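Local coordinates for protein putative aminopeptidase (Leishmania major, PDB 5NTH) that probably acts as a manganese-dependent M17 leucyl aminopeptidase, removing residues from the N-terminal end of peptides, and is seen here with the inhibitor actinonin, at residues F28-T33 with I209-Q214; S119-V124 with A152-R157; S452-Y457 with G527-F532. All coordinates share one frame; numbering follows the deposited sequence.

From the N terminus, the chain enters contact 1 just ahead of edge strand 32-34 and closes that loop 176 residues later, on helix 203-221. Nested inside it, contact 2 closes a short loop by pairing helices 117-127 and 148-156 of the N-terminal domain. Contact 3 follows in series, joining the link between helix 439-452 and strand 456-458 to the start of the C-terminal helix 528-536 in the catalytic domain. The three touch one another: Gln-214 of contact 1 bonds to Ala-156 of contact 2, Asn-153 of contact 2 reaches Asp-454 and Ser-452 of contact 3, and Val-213 packs on Thr-529.

Contact 1: F28-T33 with I209-Q214; sequences FKSNVT and ICTSVQ
Ser-30 and Thr-211 form the straightest polar link of this contact: the backbone N of Ser-30 donates to Thr-211 OG1 at 3.1 Å, with an N-H...O angle of 168°. The hydroxyl stands anti to its own carbonyl carbon, beside the backbone N, and is also bonded to the carbonyl of Glu-207 one helical turn back.

Gln-214 supplies the second polar grip, its amide lying across that of Asn-31 with the two planes 60° apart. Gln-214 NE2 donates to Asn-31 OD1 over 3.2 Å, keeping the acceptor almost in the glutamine amide plane but approaching 31° out of the asparagine carbonyl plane. The same NE2 is bonded to the carbonyl O of Ala-156, so two acceptors fix the rotation of the amide. Gln-214 OE1, turned the other way, takes a weak bond from the backbone N of Asn-31 at 3.4 Å. Within the loop, Ser-30 OG accepts from Val-32 N at 2.8 Å, an ST turn just before the strand.

Apolar contacts fill in at both ends. The Phe-28 ring, its CG anti to the backbone N, crosses the Gln-214 side chain at about a right angle, with Phe-28 CE2 3.5 Å from Gln-214 CB. At the strand end, Cys-210 SG lies 3.9 Å from Val-32 CG1. Between the two, Cys-210 CB lies against the serine hydroxyl, 3.4 Å from Ser-30 OG.

Val-32 begins the short edge strand 32-34, which runs parallel to strand 181-185 in the mixed sheet of the N-terminal domain. The arrangement is a loop leading into an edge strand, held to the side of helix 203-221 by side-chain-to-backbone bonds and an amide pair.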
ATOM      1  N   PHE A  28       5.722 -18.086 -42.071  1.00 29.29           N
ATOM      2  CA  PHE A  28       4.508 -18.462 -41.367  1.00 27.70           C
ATOM      3  C   PHE A  28       3.310 -18.634 -42.294  1.00 28.99           C
ATOM      4  O   PHE A  28       3.077 -17.799 -43.154  1.00 29.78           O
ATOM      5  CB  PHE A  28       4.175 -17.404 -40.312  1.00 26.00           C
ATOM      6  CG  PHE A  28       3.111 -17.825 -39.386  1.00 24.15           C
ATOM      7  CD1 PHE A  28       3.421 -18.551 -38.281  1.00 24.14           C
ATOM      8  CD2 PHE A  28       1.795 -17.542 -39.659  1.00 23.63           C
ATOM      9  CE1 PHE A  28       2.426 -18.975 -37.424  1.00 24.07           C
ATOM     10  CE2 PHE A  28       0.791 -17.950 -38.823  1.00 23.46           C
ATOM     11  CZ  PHE A  28       1.107 -18.680 -37.700  1.00 23.85           C
ATOM     12  N   LYS A  29       2.556 -19.709 -42.102  1.00 30.52           N
ATOM     13  CA  LYS A  29       1.223 -19.835 -42.672  1.00 32.69           C
ATOM     14  C   LYS A  29       0.226 -20.195 -41.608  1.00 30.48           C
ATOM     15  O   LYS A  29       0.518 -20.971 -40.704  1.00 29.48           O
ATOM     16  CB  LYS A  29       1.195 -20.901 -43.756  1.00 38.01           C
ATOM     17  CG  LYS A  29       2.028 -20.491 -44.957  1.00 45.69           C
ATOM     18  CD  LYS A  29       1.933 -21.477 -46.126  1.00 53.05           C
ATOM     19  CE  LYS A  29       2.840 -21.059 -47.298  1.00 56.99           C
ATOM     20  NZ  LYS A  29       4.306 -21.004 -46.949  1.00 58.44           N
ATOM     21  N   SER A  30      -0.988 -19.678 -41.734  1.00 28.37           N
ATOM     22  CA  SER A  30      -2.022 -20.082 -40.804  1.00 27.00           C
ATOM     23  C   SER A  30      -2.257 -21.584 -40.958  1.00 27.04           C
ATOM     24  O   SER A  30      -1.687 -22.241 -41.835  1.00 26.16           O
ATOM     25  CB  SER A  30      -3.326 -19.290 -40.996  1.00 26.38           C
ATOM     26  OG  SER A  30      -4.350 -20.022 -41.641  1.00 25.73           O
ATOM     27  N   ASN A  31      -3.092 -22.120 -40.091  1.00 26.91           N
ATOM     28  CA  ASN A  31      -3.487 -23.502 -40.206  1.00 27.77           C
ATOM     29  C   ASN A  31      -4.965 -23.573 -40.375  1.00 27.09           C
ATOM     30  O   ASN A  31      -5.619 -24.474 -39.846  1.00 25.90           O
ATOM     31  CB  ASN A  31      -3.030 -24.305 -38.978  1.00 29.23           C
ATOM     32  CG  ASN A  31      -3.752 -23.906 -37.681  1.00 30.22           C
ATOM     33  OD1 ASN A  31      -4.419 -22.837 -37.570  1.00 30.04           O
ATOM     34  ND2 ASN A  31      -3.618 -24.776 -36.679  1.00 30.38           N
ATOM     35  N   VAL A  32      -5.479 -22.579 -41.092  1.00 27.47           N
ATOM     36  CA  VAL A  32      -6.878 -22.500 -41.423  1.00 27.39           C
ATOM     37  C   VAL A  32      -7.048 -22.631 -42.935  1.00 27.47           C
ATOM     38  O   VAL A  32      -6.306 -22.044 -43.736  1.00 27.40           O
ATOM     39  CB  VAL A  32      -7.479 -21.191 -40.929  1.00 27.53           C
ATOM     40  CG1 VAL A  32      -8.960 -21.133 -41.240  1.00 27.52           C
ATOM     41  CG2 VAL A  32      -7.266 -21.087 -39.432  1.00 27.50           C
ATOM     42  N   THR A  33      -8.037 -23.428 -43.310  1.00 27.08           N
ATOM     43  CA  THR A  33      -8.424 -23.583 -44.688  1.00 26.29           C
ATOM     44  C   THR A  33      -9.911 -23.342 -44.790  1.00 25.93           C
ATOM     45  O   THR A  33     -10.653 -23.392 -43.794  1.00 24.63           O
ATOM     46  CB  THR A  33      -8.066 -24.992 -45.219  1.00 26.35           C
ATOM     47  OG1 THR A  33      -8.774 -26.021 -44.489  1.00 25.84           O
ATOM     48  CG2 THR A  33      -6.567 -25.208 -45.139  1.00 26.10           C
ATOM     49  N   ILE A 209      -5.606 -13.008 -44.341  1.00 28.11           N
ATOM     50  CA  ILE A 209      -6.058 -12.556 -43.003  1.00 26.84           C
ATOM     51  C   ILE A 209      -5.701 -13.580 -41.922  1.00 26.67           C
ATOM     52  O   ILE A 209      -5.072 -13.234 -40.920  1.00 26.58           O
ATOM     53  CB  ILE A 209      -7.560 -12.223 -42.986  1.00 26.14           C
ATOM     54  CG1 ILE A 209      -7.790 -10.882 -43.664  1.00 26.81           C
ATOM     55  CG2 ILE A 209      -8.094 -12.086 -41.588  1.00 25.97           C
ATOM     56  CD1 ILE A 209      -9.247 -10.642 -44.052  1.00 27.15           C
ATOM     57  N   CYS A 210      -6.084 -14.837 -42.124  1.00 26.61           N
ATOM     58  CA  CYS A 210      -5.787 -15.885 -41.143  1.00 26.54           C
ATOM     59  C   CYS A 210      -4.301 -15.932 -40.853  1.00 25.04           C
ATOM     60  O   CYS A 210      -3.919 -15.898 -39.705  1.00 24.18           O
ATOM     61  CB  CYS A 210      -6.268 -17.250 -41.619  1.00 27.56           C
ATOM     62  SG  CYS A 210      -8.061 -17.395 -41.581  1.00 29.80           S
ATOM     63  N   THR A 211      -3.475 -15.969 -41.900  1.00 24.07           N
ATOM     64  CA  THR A 211      -2.015 -15.974 -41.744  1.00 23.44           C
ATOM     65  C   THR A 211      -1.526 -14.761 -40.961  1.00 23.22           C
ATOM     66  O   THR A 211      -0.683 -14.909 -40.067  1.00 23.00           O
ATOM     67  CB  THR A 211      -1.303 -16.027 -43.106  1.00 23.54           C
ATOM     68  OG1 THR A 211      -1.526 -17.296 -43.720  1.00 24.25           O
ATOM     69  CG2 THR A 211       0.202 -15.829 -42.989  1.00 23.73           C
ATOM     70  N   SER A 212      -2.037 -13.579 -41.310  1.00 22.51           N
ATOM     71  CA  SER A 212      -1.659 -12.361 -40.618  1.00 22.46           C
ATOM     72  C   SER A 212      -2.151 -12.295 -39.171  1.00 22.24           C
ATOM     73  O   SER A 212      -1.426 -11.811 -38.317  1.00 22.20           O
ATOM     74  CB  SER A 212      -2.108 -11.086 -41.369  1.00 22.73           C
ATOM     75  OG  SER A 212      -1.100 -10.632 -42.270  1.00 22.82           O
ATOM     76  N   VAL A 213      -3.375 -12.707 -38.889  1.00 21.96           N
ATOM     77  CA  VAL A 213      -3.846 -12.679 -37.507  1.00 22.21           C
ATOM     78  C   VAL A 213      -2.931 -13.595 -36.662  1.00 22.85           C
ATOM     79  O   VAL A 213      -2.397 -13.202 -35.623  1.00 23.63           O
ATOM     80  CB  VAL A 213      -5.298 -13.159 -37.390  1.00 22.31           C
ATOM     81  CG1 VAL A 213      -5.629 -13.604 -35.982  1.00 22.64           C
ATOM     82  CG2 VAL A 213      -6.269 -12.089 -37.801  1.00 22.32           C
ATOM     83  N   GLN A 214      -2.736 -14.815 -37.127  1.00 22.63           N
ATOM     84  CA  GLN A 214      -1.868 -15.745 -36.424  1.00 22.80           C
ATOM     85  C   GLN A 214      -0.377 -15.389 -36.346  1.00 23.06           C
ATOM     86  O   GLN A 214       0.265 -15.722 -35.349  1.00 23.27           O
ATOM     87  CB  GLN A 214      -2.030 -17.132 -37.005  1.00 22.39           C
ATOM     88  CG  GLN A 214      -3.284 -17.767 -36.469  1.00 22.32           C
ATOM     89  CD  GLN A 214      -3.494 -19.131 -37.022  1.00 22.00           C
ATOM     90  OE1 GLN A 214      -2.720 -19.578 -37.837  1.00 21.99           O
ATOM     91  NE2 GLN A 214      -4.543 -19.795 -36.587  1.00 21.93           N
TER

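Contact 2: S119-V124 with A152-R157; sequences SMSEAV and ANAVAR
Ser-121 points its hydroxyl toward helix 148-156, and OG is the polar meeting point of the two segments. Arg-157 NE donates to Ser-121 OG at 2.8 Å, with an N-H...O angle of 161°. The oxygen sits at the edge of the guanidinium group, 12° out of its plane. Arg-157 reaches it with CG lodged between the backbone N and the carbonyl carbon and the chain extended from there to NE, which brings the flat group back alongside its own helix. The serine hydroxyl also lies against the backbone O of Ala-154, probably as a donor, but the pair is modelled too short for its geometry to be relied on. Beyond the serine, Arg-157 NH1 is bonded to the carbonyl of Gly-453.

Apolar contact lies around this polar centre. Met-120 CB meets Ala-154 CB at 3.9 Å, although the rest of the methionine leads away. Val-124, a turn after Met-120, meets Val-155, the residue next to Ala-154: their CG2 methyls lie 4.2 Å apart, the side chains crossing at about a right angle. The small residues Ser-121 and Ala-154 bring their CA atoms within 4.9 Å, and the axes of the short helical segments 119-124 and 152-156 approach to 8.2 Å at a crossing angle of -32°.

Both helices run in roughly the same direction. Val-124 and Val-155 also rest on Leu-181 of strand 181-185, whereas Ala-152 and Ala-156 face Cys-210 on helix 203-221.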
ATOM      1  N   SER A 119     -18.401 -15.161 -29.629  1.00 28.76           N
ATOM      2  CA  SER A 119     -18.909 -16.472 -29.299  1.00 29.29           C
ATOM      3  C   SER A 119     -18.347 -17.547 -30.232  1.00 28.87           C
ATOM      4  O   SER A 119     -18.085 -18.667 -29.817  1.00 27.93           O
ATOM      5  CB  SER A 119     -20.424 -16.430 -29.341  1.00 29.57           C
ATOM      6  OG  SER A 119     -20.883 -15.520 -28.356  1.00 29.65           O
ATOM      7  N   MET A 120     -18.133 -17.180 -31.487  1.00 30.35           N
ATOM      8  CA  MET A 120     -17.529 -18.082 -32.468  1.00 31.35           C
ATOM      9  C   MET A 120     -16.148 -18.485 -32.015  1.00 29.96           C
ATOM     10  O   MET A 120     -15.807 -19.647 -32.047  1.00 29.92           O
ATOM     11  CB  MET A 120     -17.405 -17.420 -33.843  1.00 32.78           C
ATOM     12  CG  MET A 120     -18.711 -17.231 -34.581  1.00 34.64           C
ATOM     13  SD  MET A 120     -18.501 -16.659 -36.300  1.00 38.63           S
ATOM     14  CE  MET A 120     -20.230 -16.719 -36.795  1.00 39.43           C
ATOM     15  N   SER A 121     -15.366 -17.498 -31.606  1.00 29.30           N
ATOM     16  CA  SER A 121     -14.048 -17.741 -31.035  1.00 28.41           C
ATOM     17  C   SER A 121     -14.086 -18.606 -29.757  1.00 28.63           C
ATOM     18  O   SER A 121     -13.286 -19.536 -29.624  1.00 27.49           O
ATOM     19  CB  SER A 121     -13.327 -16.409 -30.813  1.00 27.29           C
ATOM     20  OG  SER A 121     -12.701 -16.014 -32.026  1.00 26.87           O
ATOM     21  N   GLU A 122     -15.001 -18.320 -28.837  1.00 29.78           N
ATOM     22  CA  GLU A 122     -15.128 -19.142 -27.634  1.00 32.19           C
ATOM     23  C   GLU A 122     -15.497 -20.562 -28.007  1.00 31.54           C
ATOM     24  O   GLU A 122     -15.015 -21.500 -27.396  1.00 33.73           O
ATOM     25  CB  GLU A 122     -16.159 -18.594 -26.640  1.00 35.79           C
ATOM     26  CG  GLU A 122     -15.709 -17.344 -25.875  1.00 40.97           C
ATOM     27  CD  GLU A 122     -16.786 -16.736 -24.955  1.00 44.33           C
ATOM     28  OE1 GLU A 122     -17.888 -17.330 -24.801  1.00 46.22           O
ATOM     29  OE2 GLU A 122     -16.520 -15.655 -24.375  1.00 44.43           O
ATOM     30  N   ALA A 123     -16.345 -20.725 -29.012  1.00 29.91           N
ATOM     31  CA  ALA A 123     -16.833 -22.036 -29.368  1.00 28.70           C
ATOM     32  C   ALA A 123     -15.776 -22.847 -30.113  1.00 28.22           C
ATOM     33  O   ALA A 123     -15.602 -24.059 -29.843  1.00 28.85           O
ATOM     34  CB  ALA A 123     -18.073 -21.905 -30.204  1.00 29.40           C
ATOM     35  N   VAL A 124     -15.071 -22.198 -31.042  1.00 26.42           N
ATOM     36  CA  VAL A 124     -13.926 -22.817 -31.705  1.00 25.60           C
ATOM     37  C   VAL A 124     -12.907 -23.312 -30.674  1.00 25.69           C
ATOM     38  O   VAL A 124     -12.581 -24.487 -30.647  1.00 26.38           O
ATOM     39  CB  VAL A 124     -13.269 -21.870 -32.726  1.00 25.48           C
ATOM     40  CG1 VAL A 124     -11.903 -22.375 -33.175  1.00 25.32           C
ATOM     41  CG2 VAL A 124     -14.170 -21.729 -33.944  1.00 25.94           C
ATOM     42  N   ALA A 152     -13.245 -15.355 -40.661  1.00 24.55           N
ATOM     43  CA  ALA A 152     -11.853 -15.749 -40.833  1.00 24.89           C
ATOM     44  C   ALA A 152     -11.025 -15.366 -39.587  1.00 25.71           C
ATOM     45  O   ALA A 152     -10.249 -16.193 -39.060  1.00 25.43           O
ATOM     46  CB  ALA A 152     -11.263 -15.145 -42.078  1.00 24.76           C
ATOM     47  N   ASN A 153     -11.228 -14.123 -39.121  1.00 25.53           N
ATOM     48  CA  ASN A 153     -10.642 -13.632 -37.876  1.00 25.31           C
ATOM     49  C   ASN A 153     -11.013 -14.474 -36.644  1.00 24.69           C
ATOM     50  O   ASN A 153     -10.120 -14.938 -35.965  1.00 24.26           O
ATOM     51  CB  ASN A 153     -11.032 -12.164 -37.657  1.00 25.88           C
ATOM     52  CG  ASN A 153     -10.320 -11.504 -36.450  1.00 25.98           C
ATOM     53  OD1 ASN A 153      -9.289 -11.955 -35.994  1.00 27.06           O
ATOM     54  ND2 ASN A 153     -10.878 -10.411 -35.959  1.00 26.10           N
ATOM     55  N   ALA A 154     -12.311 -14.668 -36.386  1.00 24.39           N
ATOM     56  CA  ALA A 154     -12.836 -15.388 -35.192  1.00 24.38           C
ATOM     57  C   ALA A 154     -12.307 -16.800 -35.033  1.00 24.64           C
ATOM     58  O   ALA A 154     -12.140 -17.314 -33.903  1.00 24.90           O
ATOM     59  CB  ALA A 154     -14.350 -15.439 -35.224  1.00 24.13           C
ATOM     60  N   VAL A 155     -12.055 -17.431 -36.165  1.00 24.18           N
ATOM     61  CA  VAL A 155     -11.567 -18.776 -36.155  1.00 24.45           C
ATOM     62  C   VAL A 155     -10.084 -18.809 -36.038  1.00 24.30           C
ATOM     63  O   VAL A 155      -9.562 -19.561 -35.236  1.00 25.75           O
ATOM     64  CB  VAL A 155     -11.966 -19.512 -37.435  1.00 24.76           C
ATOM     65  CG1 VAL A 155     -11.318 -20.890 -37.489  1.00 25.08           C
ATOM     66  CG2 VAL A 155     -13.483 -19.653 -37.496  1.00 24.34           C
ATOM     67  N   ALA A 156      -9.405 -18.032 -36.865  1.00 24.55           N
ATOM     68  CA  ALA A 156      -7.929 -17.954 -36.864  1.00 25.23           C
ATOM     69  C   ALA A 156      -7.365 -17.705 -35.483  1.00 25.83           C
ATOM     70  O   ALA A 156      -6.418 -18.357 -35.050  1.00 26.40           O
ATOM     71  CB  ALA A 156      -7.457 -16.843 -37.781  1.00 25.21           C
ATOM     72  N   ARG A 157      -7.997 -16.768 -34.783  1.00 25.89           N
ATOM     73  CA  ARG A 157      -7.489 -16.283 -33.514  1.00 25.31           C
ATOM     74  C   ARG A 157      -7.836 -17.244 -32.410  1.00 25.00           C
ATOM     75  O   ARG A 157      -7.326 -17.065 -31.304  1.00 25.12           O
ATOM     76  CB  ARG A 157      -8.050 -14.889 -33.176  1.00 24.76           C
ATOM     77  CG  ARG A 157      -9.496 -14.904 -32.714  1.00 24.95           C
ATOM     78  CD  ARG A 157      -9.994 -13.516 -32.357  1.00 25.38           C
ATOM     79  NE  ARG A 157     -11.423 -13.546 -32.035  1.00 26.36           N
ATOM     80  CZ  ARG A 157     -12.246 -12.493 -31.996  1.00 26.76           C
ATOM     81  NH1 ARG A 157     -11.786 -11.271 -32.246  1.00 27.51           N
ATOM     82  NH2 ARG A 157     -13.547 -12.659 -31.693  1.00 26.36           N
TER

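Contact 3: S452-Y457 with G527-F532; sequences SGDLCY and GVTLVF
The N-terminal turn of the C-terminal helix 528-536 is gripped here by a carboxylate from a distant part of the chain, in the catalytic domain of this M17 peptidase. Asp-454 OD2 sits over the helix start and collects three backbone N-H groups. Gly-527 N, at the N-cap position, donates to Asp-454 OD2 at 2.9 Å and 161°, meeting the oxygen from above the carboxylate plane rather than within it. Thr-529 N and Leu-530 N add weak bonds; Leu-530 N lies 3.2 Å from Asp-454 OD2. A negative oxygen at this end would probably be favoured by the helix dipole as well as by the N-H groups. The other oxygen, OD1, is held by Asn-153 ND2 of the N-terminal domain, with Arg-157 NH1 as a long, weak ionic partner, so both oxygens have partners.

The loop bearing this aspartate is shaped at the end of helix 439-452, where Gly-453 leaves helical geometry with positive phi. Ser-452 OG accepts from Asp-454 N at 2.9 Å, an ST turn, with its hydroxyl placed between the backbone N and the carbonyl carbon (chi1 72°); it is also bonded to Ala-448 O.

Side chains pack beside the carboxylate. Ser-452 CB lies 3.6 Å from Thr-529 CG2, and Asp-454 CB stands 3.7 Å from Leu-530 CB. Farther along begins strand 456-458, the outermost strand, within this chain, of the large mixed sheet. There the fork of Leu-530 receives a sulfur: Cys-456 SG is 3.8 Å from both CD1 and CD2 of Leu-530.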
ATOM      1  N   SER A 452     -15.385  -6.415 -38.514  1.00 29.44           N
ATOM      2  CA  SER A 452     -14.189  -7.255 -38.376  1.00 27.99           C
ATOM      3  C   SER A 452     -14.200  -8.165 -37.164  1.00 27.30           C
ATOM      4  O   SER A 452     -13.416  -9.074 -37.115  1.00 27.76           O
ATOM      5  CB  SER A 452     -12.918  -6.397 -38.267  1.00 27.88           C
ATOM      6  OG  SER A 452     -12.819  -5.744 -37.020  1.00 26.90           O
ATOM      7  N   GLY A 453     -15.026  -7.882 -36.167  1.00 26.56           N
ATOM      8  CA  GLY A 453     -14.912  -8.515 -34.860  1.00 26.21           C
ATOM      9  C   GLY A 453     -13.732  -8.093 -33.981  1.00 26.26           C
ATOM     10  O   GLY A 453     -13.469  -8.741 -32.970  1.00 25.32           O
ATOM     11  N   ASP A 454     -12.999  -7.050 -34.387  1.00 26.60           N
ATOM     12  CA  ASP A 454     -11.971  -6.385 -33.564  1.00 26.49           C
ATOM     13  C   ASP A 454     -12.618  -5.083 -33.058  1.00 26.56           C
ATOM     14  O   ASP A 454     -12.453  -4.000 -33.634  1.00 25.01           O
ATOM     15  CB  ASP A 454     -10.727  -6.022 -34.394  1.00 26.94           C
ATOM     16  CG  ASP A 454      -9.813  -7.211 -34.711  1.00 27.73           C
ATOM     17  OD1 ASP A 454     -10.124  -8.370 -34.380  1.00 29.28           O
ATOM     18  OD2 ASP A 454      -8.736  -6.978 -35.308  1.00 27.83           O
ATOM     19  N   LEU A 455     -13.335  -5.194 -31.960  1.00 27.12           N
ATOM     20  CA  LEU A 455     -14.193  -4.120 -31.506  1.00 28.22           C
ATOM     21  C   LEU A 455     -13.468  -2.842 -31.037  1.00 28.91           C
ATOM     22  O   LEU A 455     -12.272  -2.820 -30.776  1.00 29.28           O
ATOM     23  CB  LEU A 455     -15.126  -4.635 -30.415  1.00 28.69           C
ATOM     24  CG  LEU A 455     -15.891  -5.922 -30.709  1.00 28.92           C
ATOM     25  CD1 LEU A 455     -16.761  -6.301 -29.518  1.00 29.68           C
ATOM     26  CD2 LEU A 455     -16.743  -5.774 -31.944  1.00 28.94           C
ATOM     27  N   CYS A 456     -14.269  -1.787 -30.935  1.00 29.04           N
ATOM     28  CA  CYS A 456     -13.832  -0.414 -30.872  1.00 28.43           C
ATOM     29  C   CYS A 456     -14.876   0.403 -30.200  1.00 26.86           C
ATOM     30  O   CYS A 456     -16.062   0.110 -30.314  1.00 24.99           O
ATOM     31  CB  CYS A 456     -13.759   0.159 -32.259  1.00 29.68           C
ATOM     32  SG  CYS A 456     -12.195  -0.080 -33.001  1.00 34.53           S
ATOM     33  N   TYR A 457     -14.435   1.490 -29.570  1.00 26.56           N
ATOM     34  CA  TYR A 457     -15.382   2.421 -29.000  1.00 26.12           C
ATOM     35  C   TYR A 457     -14.710   3.741 -28.824  1.00 24.78           C
ATOM     36  O   TYR A 457     -13.581   3.760 -28.371  1.00 24.41           O
ATOM     37  CB  TYR A 457     -15.945   1.912 -27.690  1.00 26.87           C
ATOM     38  CG  TYR A 457     -17.181   2.638 -27.347  1.00 28.12           C
ATOM     39  CD1 TYR A 457     -18.396   2.243 -27.867  1.00 28.98           C
ATOM     40  CD2 TYR A 457     -17.140   3.783 -26.561  1.00 29.14           C
ATOM     41  CE1 TYR A 457     -19.567   2.953 -27.580  1.00 30.10           C
ATOM     42  CE2 TYR A 457     -18.292   4.508 -26.272  1.00 29.95           C
ATOM     43  CZ  TYR A 457     -19.500   4.093 -26.788  1.00 30.29           C
ATOM     44  OH  TYR A 457     -20.634   4.773 -26.484  1.00 31.33           O
ATOM     45  N   GLY A 527      -6.251  -6.072 -34.221  1.00 26.81           N
ATOM     46  CA  GLY A 527      -5.726  -4.982 -34.998  1.00 26.90           C
ATOM     47  C   GLY A 527      -5.642  -5.323 -36.461  1.00 27.62           C
ATOM     48  O   GLY A 527      -5.869  -4.466 -37.302  1.00 28.05           O
ATOM     49  N   VAL A 528      -5.301  -6.568 -36.758  1.00 28.69           N
ATOM     50  CA  VAL A 528      -5.020  -7.020 -38.113  1.00 29.93           C
ATOM     51  C   VAL A 528      -6.244  -6.907 -39.008  1.00 31.36           C
ATOM     52  O   VAL A 528      -6.145  -6.500 -40.171  1.00 33.40           O
ATOM     53  CB  VAL A 528      -4.603  -8.499 -38.114  1.00 30.32           C
ATOM     54  CG1 VAL A 528      -4.490  -9.021 -39.539  1.00 30.65           C
ATOM     55  CG2 VAL A 528      -3.277  -8.689 -37.380  1.00 30.15           C
ATOM     56  N   THR A 529      -7.387  -7.306 -38.460  1.00 31.43           N
ATOM     57  CA  THR A 529      -8.636  -7.363 -39.202  1.00 30.55           C
ATOM     58  C   THR A 529      -9.428  -6.063 -39.058  1.00 30.09           C
ATOM     59  O   THR A 529     -10.329  -5.778 -39.880  1.00 30.31           O
ATOM     60  CB  THR A 529      -9.493  -8.570 -38.752  1.00 31.05           C
ATOM     61  OG1 THR A 529      -8.690  -9.757 -38.727  1.00 31.88           O
ATOM     62  CG2 THR A 529     -10.633  -8.830 -39.714  1.00 31.77           C
ATOM     63  N   LEU A 530      -9.128  -5.277 -38.021  1.00 27.98           N
ATOM     64  CA  LEU A 530      -9.747  -3.979 -37.897  1.00 26.34           C
ATOM     65  C   LEU A 530      -9.306  -3.132 -39.089  1.00 25.47           C
ATOM     66  O   LEU A 530     -10.127  -2.566 -39.800  1.00 24.87           O
ATOM     67  CB  LEU A 530      -9.372  -3.334 -36.580  1.00 26.48           C
ATOM     68  CG  LEU A 530      -9.928  -1.922 -36.366  1.00 27.04           C
ATOM     69  CD1 LEU A 530     -11.456  -1.858 -36.291  1.00 26.91           C
ATOM     70  CD2 LEU A 530      -9.290  -1.374 -35.114  1.00 27.25           C
ATOM     71  N   VAL A 531      -7.999  -3.112 -39.316  1.00 25.34           N
ATOM     72  CA  VAL A 531      -7.343  -2.294 -40.344  1.00 25.27           C
ATOM     73  C   VAL A 531      -7.624  -2.755 -41.773  1.00 26.38           C
ATOM     74  O   VAL A 531      -7.775  -1.947 -42.679  1.00 27.17           O
ATOM     75  CB  VAL A 531      -5.836  -2.309 -40.114  1.00 24.78           C
ATOM     76  CG1 VAL A 531      -5.054  -1.843 -41.321  1.00 25.00           C
ATOM     77  CG2 VAL A 531      -5.498  -1.423 -38.942  1.00 25.03           C
ATOM     78  N   PHE A 532      -7.649  -4.059 -41.975  1.00 27.33           N
ATOM     79  CA  PHE A 532      -8.081  -4.607 -43.227  1.00 27.26           C
ATOM     80  C   PHE A 532      -9.483  -4.093 -43.569  1.00 27.33           C
ATOM     81  O   PHE A 532      -9.684  -3.556 -44.644  1.00 27.43           O
ATOM     82  CB  PHE A 532      -8.038  -6.124 -43.163  1.00 27.63           C
ATOM     83  CG  PHE A 532      -8.055  -6.778 -44.502  1.00 27.83           C
ATOM     84  CD1 PHE A 532      -9.240  -7.091 -45.110  1.00 27.68           C
ATOM     85  CD2 PHE A 532      -6.855  -7.070 -45.165  1.00 28.78           C
ATOM     86  CE1 PHE A 532      -9.241  -7.706 -46.353  1.00 28.68           C
ATOM     87  CE2 PHE A 532      -6.846  -7.691 -46.412  1.00 28.85           C
ATOM     88  CZ  PHE A 532      -8.045  -8.012 -47.003  1.00 28.50           C
TER